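Vacuolar aminopeptidase 1 (Saccharomyces cerevisiae, PDB 5JGF) removes N-terminal amino acids, preferably neutral or hydrophobic ones, from peptides in the yeast vacuole as a zinc-dependent dodecameric aminopeptidase. Local coordinates at residues L95-T107 with P209-Y221. Sequence-based numbering, arbitrary orientation.
Sequences LTVKLKPVSFKDT and PLFGKHCIHLLRY
The His214 ring meets Ser103 and the carbonyl of Lys100 at its edge, near the ring plane. Its ND1 hydrogen-bonds to Ser103 OG at 2.7 Å. Water 1, also in the plane, binds His214 NE2 at 2.8 Å and donates to Pro101 O, so both ring nitrogens are engaged and the ring's rotation is probably fixed. Phe104 presents an edge too: its CD2 lies 3.7 Å from Cys215 N, with CG anti to the backbone N (chi1 -174°), which swings the ring toward the backbone of His214 and Cys215, just before helix 216-226. Phe104 N donates to Lys213 O at 3.2 Å from above the carbonyl plane. The same oxygen receives a CA-H contact from Val102. Water 2 joins Ser103 OG to Cys215 N, and Cys215, at the N-cap, accepts from Leu218 N with SG. Leu218 and Leu99 meet tip to tip, CD2 to CD2 at 3.7 Å; both also touch Ile134 of strand 132-140. With an alanine at His214, Ser103 OG would probably lose its ring partner and water 1 its nitrogen anchor. Val102 N hydrogen-bonds to His361 NE2 of a neighbouring subunit, so the contact borders a dodecamer interface, away from the two-zinc active site. Direct and water-mediated polar bonds thus tie the loop after strand 96-99 to the residues that lead into helix 216-226, and the imidazole with its two nearby waters probably holds that loop in place.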
loop_
_atom_site.group_PDB
_atom_site.type_symbol
_atom_site.label_atom_id
_atom_site.label_comp_id
_atom_site.label_asym_id
_atom_site.label_seq_id
_atom_site.Cartn_x
_atom_site.Cartn_y
_atom_site.Cartn_z
ATOM N N LEU D 95 -12.892 -24.784 27.992
ATOM C CA LEU D 95 -12.427 -23.405 27.919
ATOM C C LEU D 95 -13.035 -22.633 29.078
ATOM O O LEU D 95 -14.224 -22.776 29.378
ATOM C CB LEU D 95 -12.840 -22.760 26.592
ATOM C CG LEU D 95 -11.739 -22.684 25.530
ATOM C CD1 LEU D 95 -11.262 -24.090 25.181
ATOM C CD2 LEU D 95 -12.271 -21.974 24.288
ATOM N N THR D 96 -12.219 -21.820 29.738
ATOM C CA THR D 96 -12.706 -21.047 30.862
ATOM C C THR D 96 -11.812 -19.840 31.109
ATOM O O THR D 96 -10.954 -19.507 30.287
ATOM C CB THR D 96 -12.785 -21.933 32.141
ATOM O OG1 THR D 96 -13.467 -21.224 33.177
ATOM C CG2 THR D 96 -11.391 -22.313 32.629
ATOM N N VAL D 97 -12.034 -19.177 32.237
ATOM C CA VAL D 97 -11.248 -18.010 32.624
ATOM C C VAL D 97 -10.744 -18.300 34.033
ATOM O O VAL D 97 -11.520 -18.674 34.910
ATOM C CB VAL D 97 -12.114 -16.726 32.611
ATOM C CG1 VAL D 97 -11.330 -15.557 33.172
ATOM C CG2 VAL D 97 -12.558 -16.423 31.188
ATOM N N LYS D 98 -9.442 -18.137 34.240
ATOM C CA LYS D 98 -8.821 -18.424 35.532
ATOM C C LYS D 98 -8.410 -17.176 36.294
ATOM O O LYS D 98 -7.842 -16.255 35.712
ATOM C CB LYS D 98 -7.563 -19.275 35.320
ATOM C CG LYS D 98 -7.788 -20.652 34.724
ATOM C CD LYS D 98 -8.370 -21.584 35.767
ATOM C CE LYS D 98 -8.358 -23.032 35.302
ATOM N NZ LYS D 98 -8.824 -23.923 36.403
ATOM N N LEU D 99 -8.688 -17.134 37.594
ATOM C CA LEU D 99 -8.240 -15.989 38.375
ATOM C C LEU D 99 -6.720 -16.094 38.383
ATOM O O LEU D 99 -6.174 -17.195 38.442
ATOM C CB LEU D 99 -8.756 -16.053 39.815
ATOM C CG LEU D 99 -10.001 -15.225 40.125
ATOM C CD1 LEU D 99 -11.201 -15.819 39.404
ATOM C CD2 LEU D 99 -10.235 -15.203 41.627
ATOM N N LYS D 100 -6.035 -14.960 38.311
ATOM C CA LYS D 100 -4.579 -14.971 38.328
ATOM C C LYS D 100 -4.082 -15.264 39.745
ATOM O O LYS D 100 -4.843 -15.150 40.704
ATOM C CB LYS D 100 -4.044 -13.621 37.842
ATOM C CG LYS D 100 -4.078 -13.476 36.322
ATOM C CD LYS D 100 -3.806 -12.049 35.881
ATOM C CE LYS D 100 -3.680 -11.959 34.361
ATOM N NZ LYS D 100 -4.164 -10.629 33.877
ATOM N N PRO D 101 -2.809 -15.677 39.888
ATOM C CA PRO D 101 -2.216 -15.983 41.197
ATOM C C PRO D 101 -2.513 -14.844 42.167
ATOM O O PRO D 101 -2.762 -15.059 43.356
ATOM C CB PRO D 101 -0.735 -16.119 40.870
ATOM C CG PRO D 101 -0.780 -16.780 39.529
ATOM C CD PRO D 101 -1.859 -15.985 38.803
ATOM N N VAL D 102 -2.474 -13.623 41.646
ATOM C CA VAL D 102 -2.809 -12.435 42.421
ATOM C C VAL D 102 -3.908 -11.790 41.580
ATOM O O VAL D 102 -3.630 -11.211 40.532
ATOM C CB VAL D 102 -1.618 -11.451 42.547
ATOM C CG1 VAL D 102 -2.064 -10.189 43.280
ATOM C CG2 VAL D 102 -0.465 -12.111 43.294
ATOM N N SER D 103 -5.157 -11.916 42.023
ATOM C CA SER D 103 -6.274 -11.353 41.269
ATOM C C SER D 103 -6.577 -9.929 41.698
ATOM O O SER D 103 -7.409 -9.258 41.089
ATOM C CB SER D 103 -7.532 -12.203 41.461
ATOM O OG SER D 103 -8.080 -12.011 42.755
ATOM N N PHE D 104 -5.898 -9.471 42.743
ATOM C CA PHE D 104 -6.129 -8.130 43.263
ATOM C C PHE D 104 -5.877 -7.006 42.265
ATOM O O PHE D 104 -4.881 -7.003 41.544
ATOM C CB PHE D 104 -5.278 -7.900 44.521
ATOM C CG PHE D 104 -5.555 -6.588 45.207
ATOM C CD1 PHE D 104 -5.032 -5.400 44.709
ATOM C CD2 PHE D 104 -6.373 -6.540 46.332
ATOM C CE1 PHE D 104 -5.320 -4.179 45.320
ATOM C CE2 PHE D 104 -6.668 -5.326 46.951
ATOM C CZ PHE D 104 -6.140 -4.142 46.443
ATOM N N LYS D 105 -6.804 -6.054 42.235
ATOM C CA LYS D 105 -6.697 -4.879 41.375
ATOM C C LYS D 105 -7.226 -3.699 42.180
ATOM O O LYS D 105 -8.201 -3.839 42.918
ATOM C CB LYS D 105 -7.547 -5.024 40.109
ATOM C CG LYS D 105 -7.087 -6.092 39.133
ATOM C CD LYS D 105 -7.949 -6.081 37.879
ATOM C CE LYS D 105 -7.721 -4.829 37.038
ATOM N NZ LYS D 105 -6.378 -4.813 36.389
ATOM N N ASP D 106 -6.580 -2.544 42.055
ATOM C CA ASP D 106 -7.046 -1.363 42.769
ATOM C C ASP D 106 -8.388 -1.005 42.154
ATOM O O ASP D 106 -8.638 -1.316 40.988
ATOM C CB ASP D 106 -6.090 -0.182 42.575
ATOM C CG ASP D 106 -4.692 -0.470 43.075
ATOM O OD1 ASP D 106 -4.559 -0.997 44.197
ATOM O OD2 ASP D 106 -3.728 -0.157 42.347
ATOM N N THR D 107 -9.262 -0.367 42.925
ATOM C CA THR D 107 -10.547 0.027 42.369
ATOM C C THR D 107 -10.252 1.083 41.311
ATOM O O THR D 107 -9.256 1.803 41.404
ATOM C CB THR D 107 -11.493 0.620 43.438
ATOM O OG1 THR D 107 -10.796 1.613 44.198
ATOM C CG2 THR D 107 -12.004 -0.474 44.364
ATOM N N PRO D 209 -2.143 -16.577 54.104
ATOM C CA PRO D 209 -1.060 -16.402 53.136
ATOM C C PRO D 209 -1.599 -15.700 51.890
ATOM O O PRO D 209 -0.836 -15.208 51.060
ATOM C CB PRO D 209 -0.628 -17.836 52.842
ATOM C CG PRO D 209 -0.883 -18.533 54.145
ATOM C CD PRO D 209 -2.238 -17.983 54.538
ATOM N N LEU D 210 -2.923 -15.655 51.770
ATOM C CA LEU D 210 -3.559 -15.021 50.621
ATOM C C LEU D 210 -3.951 -13.567 50.839
ATOM O O LEU D 210 -4.386 -12.897 49.901
ATOM C CB LEU D 210 -4.794 -15.816 50.191
ATOM C CG LEU D 210 -4.513 -17.207 49.617
ATOM C CD1 LEU D 210 -5.812 -17.848 49.166
ATOM C CD2 LEU D 210 -3.541 -17.093 48.452
ATOM N N PHE D 211 -3.817 -13.067 52.062
ATOM C CA PHE D 211 -4.180 -11.677 52.296
ATOM C C PHE D 211 -3.329 -10.780 51.408
ATOM O O PHE D 211 -2.109 -10.920 51.357
ATOM C CB PHE D 211 -3.987 -11.281 53.761
ATOM C CG PHE D 211 -4.296 -9.837 54.030
ATOM C CD1 PHE D 211 -3.283 -8.884 54.042
ATOM C CD2 PHE D 211 -5.610 -9.418 54.205
ATOM C CE1 PHE D 211 -3.574 -7.534 54.221
ATOM C CE2 PHE D 211 -5.913 -8.068 54.384
ATOM C CZ PHE D 211 -4.893 -7.126 54.391
ATOM N N GLY D 212 -3.979 -9.863 50.702
ATOM C CA GLY D 212 -3.252 -8.969 49.823
ATOM C C GLY D 212 -3.170 -9.491 48.401
ATOM O O GLY D 212 -3.022 -8.706 47.464
ATOM N N LYS D 213 -3.270 -10.808 48.231
ATOM C CA LYS D 213 -3.202 -11.410 46.901
ATOM C C LYS D 213 -4.557 -11.364 46.198
ATOM O O LYS D 213 -4.639 -11.430 44.971
ATOM C CB LYS D 213 -2.717 -12.859 46.994
ATOM C CG LYS D 213 -1.263 -13.006 47.418
ATOM C CD LYS D 213 -0.798 -14.446 47.269
ATOM C CE LYS D 213 0.700 -14.586 47.514
ATOM N NZ LYS D 213 1.094 -14.144 48.880
ATOM N N HIS D 214 -5.616 -11.258 46.993
ATOM C CA HIS D 214 -6.981 -11.186 46.488
ATOM C C HIS D 214 -7.701 -10.219 47.416
ATOM O O HIS D 214 -7.423 -10.200 48.612
ATOM C CB HIS D 214 -7.646 -12.561 46.560
ATOM C CG HIS D 214 -6.881 -13.636 45.855
ATOM N ND1 HIS D 214 -6.805 -13.718 44.481
ATOM C CD2 HIS D 214 -6.131 -14.656 46.334
ATOM C CE1 HIS D 214 -6.041 -14.742 44.145
ATOM N NE2 HIS D 214 -5.620 -15.329 45.251
ATOM N N CYS D 215 -8.616 -9.415 46.881
ATOM C CA CYS D 215 -9.323 -8.455 47.721
ATOM C C CYS D 215 -10.010 -9.182 48.868
ATOM O O CYS D 215 -10.479 -10.311 48.716
ATOM C CB CYS D 215 -10.352 -7.667 46.907
ATOM S SG CYS D 215 -11.706 -8.652 46.285
ATOM N N ILE D 216 -10.058 -8.522 50.018
ATOM C CA ILE D 216 -10.662 -9.101 51.209
ATOM C C ILE D 216 -12.110 -9.538 51.003
ATOM O O ILE D 216 -12.550 -10.519 51.607
ATOM C CB ILE D 216 -10.578 -8.116 52.403
ATOM C CG1 ILE D 216 -10.952 -8.843 53.696
ATOM C CG2 ILE D 216 -11.508 -6.928 52.179
ATOM C CD1 ILE D 216 -10.024 -9.986 54.031
ATOM N N HIS D 217 -12.847 -8.826 50.157
ATOM C CA HIS D 217 -14.238 -9.183 49.891
ATOM C C HIS D 217 -14.322 -10.575 49.275
ATOM O O HIS D 217 -15.149 -11.394 49.680
ATOM C CB HIS D 217 -14.879 -8.157 48.959
ATOM N N LEU D 218 -13.460 -10.839 48.297
ATOM C CA LEU D 218 -13.437 -12.140 47.635
ATOM C C LEU D 218 -13.001 -13.242 48.596
ATOM O O LEU D 218 -13.587 -14.324 48.611
ATOM C CB LEU D 218 -12.495 -12.110 46.426
ATOM C CG LEU D 218 -12.292 -13.440 45.683
ATOM C CD1 LEU D 218 -13.633 -13.992 45.205
ATOM C CD2 LEU D 218 -11.359 -13.229 44.498
ATOM N N LEU D 219 -11.975 -12.968 49.398
ATOM C CA LEU D 219 -11.495 -13.961 50.358
ATOM C C LEU D 219 -12.596 -14.334 51.352
ATOM O O LEU D 219 -12.803 -15.510 51.647
ATOM C CB LEU D 219 -10.263 -13.434 51.107
ATOM C CG LEU D 219 -8.996 -13.259 50.256
ATOM C CD1 LEU D 219 -7.857 -12.714 51.107
ATOM C CD2 LEU D 219 -8.610 -14.607 49.650
ATOM N N ARG D 220 -13.306 -13.331 51.863
ATOM C CA ARG D 220 -14.389 -13.576 52.816
ATOM C C ARG D 220 -15.510 -14.376 52.166
ATOM O O ARG D 220 -16.084 -15.278 52.780
ATOM C CB ARG D 220 -14.952 -12.252 53.339
ATOM C CG ARG D 220 -14.015 -11.498 54.269
ATOM C CD ARG D 220 -14.519 -10.084 54.520
ATOM N NE ARG D 220 -13.697 -9.378 55.497
ATOM C CZ ARG D 220 -13.715 -8.061 55.680
ATOM N NH1 ARG D 220 -14.516 -7.295 54.950
ATOM N NH2 ARG D 220 -12.929 -7.510 56.596
ATOM N N TYR D 221 -15.810 -14.046 50.914
ATOM C CA TYR D 221 -16.871 -14.724 50.185
ATOM C C TYR D 221 -16.604 -16.214 49.960
ATOM O O TYR D 221 -17.459 -17.048 50.264
ATOM C CB TYR D 221 -17.119 -14.021 48.844
ATOM C CG TYR D 221 -18.224 -14.651 48.028
ATOM C CD1 TYR D 221 -17.937 -15.395 46.883
ATOM C CD2 TYR D 221 -19.556 -14.540 48.425
ATOM C CE1 TYR D 221 -18.949 -16.018 46.158
ATOM C CE2 TYR D 221 -20.575 -15.160 47.708
ATOM C CZ TYR D 221 -20.264 -15.899 46.578
ATOM O OH TYR D 221 -21.268 -16.536 45.890
HETATM O O HOH W 1 -4.151 -17.620 44.456
HETATM O O HOH W 2 -9.149 -9.786 44.104
#